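Local coordinates for tRNA dimethylallyltransferase (Staphylococcus epidermidis ATCC 12228, PDB 3D3Q), which probably transfers a dimethylallyl group from dimethylallyl diphosphate onto adenosine 37 of tRNAs that read codons beginning with uridine, at residues 6-11 and 195-200; 32-37 and 95-100; 112-117 and 188-193. All coordinates share one frame; numbering follows the deposited sequence.

Contact 1. Residues 6-11 and 195-200; sequences KPFLIV and NYDTLL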
loop_
_atom_site.group_PDB
_atom_site.type_symbol
_atom_site.label_atom_id
_atom_site.label_comp_id
_atom_site.label_asym_id
_atom_site.label_seq_id
_atom_site.Cartn_x
_atom_site.Cartn_y
_atom_site.Cartn_z
ATOM N N LYS A 6 7.658 19.838 -10.502
ATOM C CA LYS A 6 6.669 18.864 -9.961
ATOM C C LYS A 6 6.390 19.152 -8.492
ATOM O O LYS A 6 7.306 19.446 -7.713
ATOM C CB LYS A 6 7.202 17.441 -10.087
ATOM C CG LYS A 6 7.604 17.059 -11.472
ATOM C CD LYS A 6 8.520 15.850 -11.464
ATOM C CE LYS A 6 9.051 15.586 -12.875
ATOM N NZ LYS A 6 9.991 14.428 -12.970
ATOM N N PRO A 7 5.113 19.078 -8.092
ATOM C CA PRO A 7 4.717 19.328 -6.699
ATOM C C PRO A 7 5.156 18.228 -5.716
ATOM O O PRO A 7 5.112 17.034 -6.030
ATOM C CB PRO A 7 3.194 19.441 -6.786
ATOM C CG PRO A 7 2.857 18.550 -7.939
ATOM C CD PRO A 7 3.935 18.881 -8.950
ATOM N N PHE A 8 5.576 18.641 -4.522
ATOM C CA PHE A 8 6.008 17.696 -3.504
ATOM C C PHE A 8 4.811 16.935 -2.946
ATOM O O PHE A 8 3.779 17.531 -2.631
ATOM C CB PHE A 8 6.724 18.419 -2.359
ATOM C CG PHE A 8 7.331 17.493 -1.344
ATOM C CD1 PHE A 8 8.344 16.612 -1.710
ATOM C CD2 PHE A 8 6.889 17.484 -0.033
ATOM C CE1 PHE A 8 8.912 15.738 -0.781
ATOM C CE2 PHE A 8 7.453 16.613 0.901
ATOM C CZ PHE A 8 8.468 15.738 0.517
ATOM N N LEU A 9 4.968 15.618 -2.826
ATOM C CA LEU A 9 3.918 14.747 -2.300
ATOM C C LEU A 9 4.490 13.614 -1.445
ATOM O O LEU A 9 5.467 12.988 -1.848
ATOM C CB LEU A 9 3.139 14.124 -3.452
ATOM C CG LEU A 9 2.019 13.190 -3.021
ATOM C CD1 LEU A 9 0.845 13.988 -2.514
ATOM C CD2 LEU A 9 1.602 12.358 -4.196
ATOM N N ILE A 10 3.898 13.351 -0.277
ATOM C CA ILE A 10 4.357 12.247 0.582
ATOM C C ILE A 10 3.375 11.105 0.408
ATOM O O ILE A 10 2.168 11.331 0.373
ATOM C CB ILE A 10 4.356 12.581 2.116
ATOM C CG1 ILE A 10 5.338 13.703 2.454
ATOM C CG2 ILE A 10 4.800 11.356 2.908
ATOM C CD1 ILE A 10 6.779 13.300 2.286
ATOM N N VAL A 11 3.877 9.882 0.287
ATOM C CA VAL A 11 2.983 8.724 0.140
ATOM C C VAL A 11 3.397 7.644 1.166
ATOM O O VAL A 11 4.534 7.153 1.156
ATOM C CB VAL A 11 3.033 8.128 -1.317
ATOM C CG1 VAL A 11 1.935 7.104 -1.509
ATOM C CG2 VAL A 11 2.889 9.224 -2.340
ATOM N N ASN A 195 4.158 12.311 -12.095
ATOM C CA ASN A 195 3.479 13.559 -11.914
ATOM C C ASN A 195 3.928 14.332 -10.707
ATOM O O ASN A 195 3.732 15.536 -10.649
ATOM C CB ASN A 195 1.982 13.326 -11.831
ATOM C CG ASN A 195 1.452 12.579 -13.039
ATOM O OD1 ASN A 195 1.909 12.799 -14.164
ATOM N ND2 ASN A 195 0.489 11.685 -12.816
ATOM N N TYR A 196 4.536 13.670 -9.737
ATOM C CA TYR A 196 4.955 14.388 -8.548
ATOM C C TYR A 196 6.345 14.045 -8.061
ATOM O O TYR A 196 6.905 13.008 -8.413
ATOM C CB TYR A 196 3.961 14.132 -7.406
ATOM C CG TYR A 196 2.508 14.261 -7.798
ATOM C CD1 TYR A 196 1.793 13.167 -8.287
ATOM C CD2 TYR A 196 1.842 15.480 -7.671
ATOM C CE1 TYR A 196 0.442 13.290 -8.631
ATOM C CE2 TYR A 196 0.502 15.614 -8.015
ATOM C CZ TYR A 196 -0.192 14.524 -8.488
ATOM O OH TYR A 196 -1.519 14.685 -8.801
ATOM N N ASP A 197 6.892 14.946 -7.249
ATOM C CA ASP A 197 8.201 14.754 -6.627
ATOM C C ASP A 197 7.902 13.887 -5.402
ATOM O O ASP A 197 8.027 14.339 -4.257
ATOM C CB ASP A 197 8.778 16.093 -6.162
ATOM C CG ASP A 197 10.001 15.917 -5.284
ATOM O OD1 ASP A 197 10.377 16.860 -4.555
ATOM O OD2 ASP A 197 10.592 14.818 -5.320
ATOM N N THR A 198 7.515 12.639 -5.654
ATOM C CA THR A 198 7.115 11.701 -4.600
ATOM C C THR A 198 8.156 11.207 -3.603
ATOM O O THR A 198 9.321 11.018 -3.930
ATOM C CB THR A 198 6.425 10.445 -5.214
ATOM O OG1 THR A 198 7.419 9.573 -5.766
ATOM C CG2 THR A 198 5.444 10.851 -6.320
ATOM N N LEU A 199 7.700 11.017 -2.372
ATOM C CA LEU A 199 8.528 10.496 -1.299
ATOM C C LEU A 199 7.761 9.260 -0.833
ATOM O O LEU A 199 7.131 9.256 0.217
ATOM C CB LEU A 199 8.659 11.520 -0.168
ATOM C CG LEU A 199 9.382 11.088 1.116
ATOM C CD1 LEU A 199 10.560 10.163 0.830
ATOM C CD2 LEU A 199 9.835 12.340 1.827
ATOM N N LEU A 200 7.806 8.220 -1.656
ATOM C CA LEU A 200 7.090 6.988 -1.395
ATOM C C LEU A 200 7.711 6.127 -0.307
ATOM O O LEU A 200 8.801 5.587 -0.478
ATOM C CB LEU A 200 6.984 6.197 -2.693
ATOM C CG LEU A 200 6.089 4.970 -2.727
ATOM C CD1 LEU A 200 4.626 5.361 -2.542
ATOM C CD2 LEU A 200 6.280 4.273 -4.066
#

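Contact 2. Residues 32-37 and 95-100; sequences NGEIIS and RGKVPI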
loop_
_atom_site.group_PDB
_atom_site.type_symbol
_atom_site.label_atom_id
_atom_site.label_comp_id
_atom_site.label_asym_id
_atom_site.label_seq_id
_atom_site.Cartn_x
_atom_site.Cartn_y
_atom_site.Cartn_z
ATOM N N ASN A 32 2.755 20.615 8.988
ATOM C CA ASN A 32 1.410 21.162 8.754
ATOM C C ASN A 32 0.876 20.812 7.369
ATOM O O ASN A 32 0.737 21.666 6.488
ATOM C CB ASN A 32 1.376 22.689 8.978
ATOM C CG ASN A 32 2.052 23.462 7.858
ATOM O OD1 ASN A 32 3.152 23.104 7.422
ATOM N ND2 ASN A 32 1.412 24.536 7.395
ATOM N N GLY A 33 0.596 19.527 7.190
ATOM C CA GLY A 33 0.065 19.059 5.929
ATOM C C GLY A 33 -1.349 18.551 6.123
ATOM O O GLY A 33 -1.927 18.687 7.200
ATOM N N GLU A 34 -1.912 17.979 5.066
ATOM C CA GLU A 34 -3.251 17.427 5.118
ATOM C C GLU A 34 -3.192 16.090 4.404
ATOM O O GLU A 34 -2.428 15.906 3.453
ATOM C CB GLU A 34 -4.247 18.364 4.452
ATOM C CG GLU A 34 -4.136 19.782 4.975
ATOM C CD GLU A 34 -5.165 20.708 4.371
ATOM O OE1 GLU A 34 -5.507 20.513 3.179
ATOM O OE2 GLU A 34 -5.621 21.647 5.072
ATOM N N ILE A 35 -4.014 15.161 4.866
ATOM C CA ILE A 35 -4.013 13.811 4.336
ATOM C C ILE A 35 -5.150 13.486 3.391
ATOM O O ILE A 35 -6.284 13.887 3.607
ATOM C CB ILE A 35 -4.050 12.793 5.504
ATOM C CG1 ILE A 35 -2.917 13.094 6.477
ATOM C CG2 ILE A 35 -3.935 11.379 4.980
ATOM C CD1 ILE A 35 -2.888 12.208 7.649
ATOM N N ILE A 36 -4.833 12.736 2.346
ATOM C CA ILE A 36 -5.833 12.293 1.394
ATOM C C ILE A 36 -5.895 10.766 1.538
ATOM O O ILE A 36 -4.913 10.077 1.273
ATOM C CB ILE A 36 -5.433 12.653 -0.042
ATOM C CG1 ILE A 36 -5.430 14.170 -0.213
ATOM C CG2 ILE A 36 -6.377 12.002 -1.020
ATOM C CD1 ILE A 36 -4.866 14.632 -1.531
ATOM N N SER A 37 -7.034 10.243 1.977
ATOM C CA SER A 37 -7.178 8.805 2.144
ATOM C C SER A 37 -6.993 8.082 0.806
ATOM O O SER A 37 -7.631 8.427 -0.189
ATOM C CB SER A 37 -8.549 8.502 2.750
ATOM O OG SER A 37 -8.916 7.156 2.542
ATOM N N ARG A 95 -2.365 26.123 -1.026
ATOM C CA ARG A 95 -2.523 26.827 0.241
ATOM C C ARG A 95 -1.273 26.651 1.098
ATOM O O ARG A 95 -1.333 26.641 2.332
ATOM C CB ARG A 95 -3.764 26.334 0.979
ATOM C CG ARG A 95 -5.031 26.444 0.144
ATOM C CD ARG A 95 -6.280 26.301 0.987
ATOM N NE ARG A 95 -6.243 25.108 1.844
ATOM C CZ ARG A 95 -6.130 23.865 1.391
ATOM N NH1 ARG A 95 -6.108 22.857 2.238
ATOM N NH2 ARG A 95 -6.037 23.631 0.087
ATOM N N GLY A 96 -0.140 26.506 0.411
ATOM C CA GLY A 96 1.153 26.355 1.061
ATOM C C GLY A 96 1.275 25.234 2.071
ATOM O O GLY A 96 1.950 25.385 3.085
ATOM N N LYS A 97 0.623 24.112 1.806
ATOM C CA LYS A 97 0.695 22.978 2.721
ATOM C C LYS A 97 1.343 21.768 2.041
ATOM O O LYS A 97 1.721 21.821 0.866
ATOM C CB LYS A 97 -0.704 22.615 3.234
ATOM C CG LYS A 97 -1.180 23.448 4.423
ATOM C CD LYS A 97 -2.642 23.144 4.777
ATOM C CE LYS A 97 -2.906 23.204 6.308
ATOM N NZ LYS A 97 -2.563 24.525 6.944
ATOM N N VAL A 98 1.471 20.680 2.788
ATOM C CA VAL A 98 2.089 19.478 2.264
ATOM C C VAL A 98 1.100 18.366 2.026
ATOM O O VAL A 98 0.619 17.736 2.973
ATOM C CB VAL A 98 3.156 18.949 3.216
ATOM C CG1 VAL A 98 3.770 17.684 2.645
ATOM C CG2 VAL A 98 4.205 20.010 3.440
ATOM N N PRO A 99 0.784 18.101 0.752
ATOM C CA PRO A 99 -0.159 17.042 0.400
ATOM C C PRO A 99 0.409 15.658 0.770
ATOM O O PRO A 99 1.504 15.278 0.326
ATOM C CB PRO A 99 -0.329 17.230 -1.097
ATOM C CG PRO A 99 1.026 17.680 -1.510
ATOM C CD PRO A 99 1.391 18.684 -0.452
ATOM N N ILE A 100 -0.350 14.909 1.575
ATOM C CA ILE A 100 0.058 13.580 2.047
ATOM C C ILE A 100 -1.055 12.577 1.783
ATOM O O ILE A 100 -2.202 12.802 2.165
ATOM C CB ILE A 100 0.297 13.585 3.577
ATOM C CG1 ILE A 100 1.223 14.738 3.970
ATOM C CG2 ILE A 100 0.899 12.288 4.002
ATOM C CD1 ILE A 100 1.075 15.146 5.411
#

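Contact 3. Residues 112-117 and 188-193; sequences LLYNYA and KVQQFT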
loop_
_atom_site.group_PDB
_atom_site.type_symbol
_atom_site.label_atom_id
_atom_site.label_comp_id
_atom_site.label_asym_id
_atom_site.label_seq_id
_atom_site.Cartn_x
_atom_site.Cartn_y
_atom_site.Cartn_z
ATOM N N LEU A 112 -1.911 7.087 -9.857
ATOM C CA LEU A 112 -1.815 8.474 -9.413
ATOM C C LEU A 112 -0.419 9.052 -9.546
ATOM O O LEU A 112 -0.252 10.256 -9.726
ATOM C CB LEU A 112 -2.250 8.584 -7.942
ATOM C CG LEU A 112 -1.934 9.876 -7.177
ATOM C CD1 LEU A 112 -2.609 11.082 -7.830
ATOM C CD2 LEU A 112 -2.388 9.709 -5.748
ATOM N N LEU A 113 0.585 8.197 -9.445
ATOM C CA LEU A 113 1.959 8.662 -9.523
ATOM C C LEU A 113 2.500 8.802 -10.940
ATOM O O LEU A 113 3.234 9.742 -11.236
ATOM C CB LEU A 113 2.865 7.727 -8.718
ATOM C CG LEU A 113 2.508 7.643 -7.229
ATOM C CD1 LEU A 113 3.389 6.618 -6.552
ATOM C CD2 LEU A 113 2.680 9.011 -6.583
ATOM N N TYR A 114 2.108 7.889 -11.818
ATOM C CA TYR A 114 2.602 7.888 -13.185
ATOM C C TYR A 114 1.517 8.008 -14.230
ATOM O O TYR A 114 0.413 7.518 -14.037
ATOM C CB TYR A 114 3.370 6.593 -13.428
ATOM C CG TYR A 114 4.350 6.273 -12.327
ATOM C CD1 TYR A 114 5.357 7.168 -12.009
ATOM C CD2 TYR A 114 4.264 5.082 -11.602
ATOM C CE1 TYR A 114 6.256 6.905 -11.003
ATOM C CE2 TYR A 114 5.167 4.798 -10.583
ATOM C CZ TYR A 114 6.168 5.729 -10.293
ATOM O OH TYR A 114 7.093 5.516 -9.306
ATOM N N ASN A 115 1.839 8.644 -15.348
ATOM C CA ASN A 115 0.881 8.791 -16.429
ATOM C C ASN A 115 1.076 7.764 -17.516
ATOM O O ASN A 115 1.233 8.132 -18.673
ATOM C CB ASN A 115 1.008 10.157 -17.063
ATOM C CG ASN A 115 0.137 11.164 -16.412
ATOM O OD1 ASN A 115 0.059 12.296 -16.869
ATOM N ND2 ASN A 115 -0.539 10.768 -15.328
ATOM N N TYR A 116 1.075 6.487 -17.160
ATOM C CA TYR A 116 1.259 5.450 -18.160
ATOM C C TYR A 116 0.353 4.268 -17.859
ATOM O O TYR A 116 -0.056 4.061 -16.712
ATOM C CB TYR A 116 2.749 5.009 -18.235
ATOM C CG TYR A 116 3.176 3.865 -17.297
ATOM C CD1 TYR A 116 2.997 2.516 -17.656
ATOM C CD2 TYR A 116 3.722 4.133 -16.020
ATOM C CE1 TYR A 116 3.341 1.474 -16.763
ATOM C CE2 TYR A 116 4.067 3.091 -15.132
ATOM C CZ TYR A 116 3.866 1.778 -15.515
ATOM O OH TYR A 116 4.154 0.772 -14.642
ATOM N N ALA A 117 0.020 3.509 -18.900
ATOM C CA ALA A 117 -0.835 2.341 -18.755
ATOM C C ALA A 117 0.028 1.164 -18.327
ATOM O O ALA A 117 0.991 0.819 -19.013
ATOM C CB ALA A 117 -1.528 2.038 -20.076
ATOM N N LYS A 188 13.222 4.165 -16.238
ATOM C CA LYS A 188 13.075 5.269 -17.178
ATOM C C LYS A 188 11.634 5.760 -17.313
ATOM O O LYS A 188 11.330 6.906 -16.994
ATOM C CB LYS A 188 13.617 4.879 -18.558
ATOM C CG LYS A 188 14.995 5.460 -18.866
ATOM C CD LYS A 188 14.954 6.980 -18.983
ATOM C CE LYS A 188 16.250 7.520 -19.561
ATOM N NZ LYS A 188 17.464 7.048 -18.843
ATOM N N VAL A 189 10.743 4.898 -17.773
ATOM C CA VAL A 189 9.366 5.307 -17.944
ATOM C C VAL A 189 8.716 5.881 -16.681
ATOM O O VAL A 189 7.957 6.853 -16.746
ATOM C CB VAL A 189 8.561 4.151 -18.439
ATOM C CG1 VAL A 189 9.076 3.729 -19.794
ATOM C CG2 VAL A 189 8.679 3.018 -17.449
ATOM N N GLN A 190 9.003 5.288 -15.528
ATOM C CA GLN A 190 8.423 5.800 -14.289
ATOM C C GLN A 190 9.052 7.138 -13.941
ATOM O O GLN A 190 8.413 8.003 -13.343
ATOM C CB GLN A 190 8.622 4.813 -13.141
ATOM C CG GLN A 190 7.762 3.569 -13.266
ATOM C CD GLN A 190 7.909 2.654 -12.072
ATOM O OE1 GLN A 190 8.960 2.632 -11.430
ATOM N NE2 GLN A 190 6.864 1.884 -11.771
ATOM N N GLN A 191 10.300 7.314 -14.351
ATOM C CA GLN A 191 11.023 8.544 -14.084
ATOM C C GLN A 191 10.554 9.709 -14.948
ATOM O O GLN A 191 10.688 10.872 -14.576
ATOM C CB GLN A 191 12.502 8.299 -14.317
ATOM C CG GLN A 191 13.379 9.493 -14.100
ATOM C CD GLN A 191 14.762 9.249 -14.659
ATOM O OE1 GLN A 191 14.937 9.152 -15.882
ATOM N NE2 GLN A 191 15.752 9.120 -13.770
ATOM N N PHE A 192 9.989 9.397 -16.102
ATOM C CA PHE A 192 9.548 10.444 -16.999
ATOM C C PHE A 192 8.056 10.689 -16.982
ATOM O O PHE A 192 7.612 11.784 -17.326
ATOM C CB PHE A 192 9.998 10.120 -18.423
ATOM C CG PHE A 192 9.555 11.128 -19.451
ATOM C CD1 PHE A 192 9.967 12.455 -19.372
ATOM C CD2 PHE A 192 8.732 10.740 -20.512
ATOM C CE1 PHE A 192 9.568 13.377 -20.329
ATOM C CE2 PHE A 192 8.328 11.654 -21.472
ATOM C CZ PHE A 192 8.747 12.975 -21.381
ATOM N N THR A 193 7.283 9.674 -16.604
ATOM C CA THR A 193 5.828 9.812 -16.568
ATOM C C THR A 193 5.333 10.163 -15.187
ATOM O O THR A 193 4.132 10.111 -14.931
ATOM C CB THR A 193 5.081 8.522 -16.941
ATOM O OG1 THR A 193 5.938 7.641 -17.671
ATOM C CG2 THR A 193 3.881 8.863 -17.788
#

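Contact 1. Residues 6-11 and 195-200
I10 and L199 run alongside each other, their ends turned in a common direction, in the close-packed part of this pairing, with I10 CD1 3.6 Å from L199 CB. With CG anti to the backbone N (chi1 174°), L199 lays its CD2 branch at the edge of the F8 ring, 3.9 Å from CZ. Helix 300-314 packs on F8 and L199. On the other face V11 meets the CD1 branch of L200, and L9 rests CD2 over one face of the Y196 ring, 4.2 Å from CG, while P7 CG sits at that ring's edge; helix 78-94 touches both L9 and Y196. The backbones form a parallel ladder: D197 N donates to P7 O (3.0 Å), L199 N to L9 O (3.0 Å), and V11 N only weakly to L199 O (3.3 Å). Packing thins toward solvent at exposed K6, which brings little more than CB against D197 N (3.8 Å); its extended chain leads off to a salt bridge with E194. D197 likewise turns to R314, which also bonds T198 O. In this P-loop NTPase-like sheet, backbone bonds fix the strand register, apolar packing holds both faces, and the ion pairs probably tie the opening end to the surrounding chain.

Contact 2. Residues 32-37 and 95-100
E34 reaches across to two basic side chains. Its OE1 lies 2.6 Å from R95 NH1, in plane at the edge of the guanidinium; this is a salt bridge, but its hydrogen bond is weak, bent to 118° at the proton, with the carboxylate and guanidinium planes 41° apart. K97 crosses the carboxylate arm at about a right angle and offers methylenes, CD standing 3.3 Å from E34 OE2, whereas its NZ remains 4.6 Å from OE2, beyond a salt bridge. An extended chain carries the acid there, CG anti to the carbonyl carbon (chi1 -51°). Beneath these groups run the backbone bonds: E34 N to V98 O (3.3 Å), then I100 N to E34 O (3.0 Å) and I36 N to I100 O. This is the parallel pairing of strands 33-37 and 98-102 in the central sheet, with helix 20-30, whose first turn carries the end of the predicted P-loop, touching I35 and I100 on one face and helix 78-94 touching E34 and I36 on the other. OE1 of E34 is also hydrogen-bonded to Y65 OH, and R95 NH2 forms a salt bridge with D91, so each partner of the ion pair has a second one. G96, at positive phi, is the C-prime residue of the Schellman motif that ends helix 78-94 and turns the chain from R95 into K97.

Contact 3. Residues 112-117 and 188-193
T193 O is approached by two neighbours of the other segment: N115 N donates to it at 2.8 Å, with 153° at the proton, and Y114 CA brings a C-H to the same oxygen at 3.2 Å. That oxygen also lies near the plane of the Y114 ring, at its edge. One face of this ring is taken by Q190, whose amide plane is only 22° from the ring plane, so that the two stack. The aliphatic part joins in as a CH-pi contact, CG standing 4.0 Å from the ring centroid and 13° off the normal, while NE2 comes 3.6 Å from CE2. The extended Q190 chain lays its amide along the ring. Over the opposite face sits L113 CB, leaving the tyrosine sandwiched between its own preceding residue and the glutamine. The amide is fixed at both ends: NE2 bonds K287 O and OE1 accepts from R186 NE, which holds the stacked plane against rotation. Y116 completes the group more loosely, its ring lying obliquely near Q190 CG; its hydroxyl makes a weak hydrogen bond with Q110. Y114 and T193 are each the first residue to leave helical geometry after helices 106-113 and 184-192. The arrangement is therefore a meeting of two helix C-terminal ends, joined by one backbone bond and an amide-aromatic stack, just ahead of strand 197-204 of the central sheet.

Contacts 1 and 2 belong to one parallel sheet: strand 8-13 is paired on one side in contact 1 and abuts contact 2 on the other, where P99 O probably accepts from I10 N. Contact 3 lies beyond the sheet, where two helices end; it touches contact 1 through a probable hydrogen bond from N195 N to L113 O, but not contact 2. In contacts 1 and 2 the sheet residues are mostly buried and the loop ends (K6; N32, G96) exposed; in contact 3 only L113 and Q190 of the touching residues are buried. Contact 2 adds a salt bridge between its own segments at the loop end, whereas contact 3 relies on one backbone bond and stacked groups.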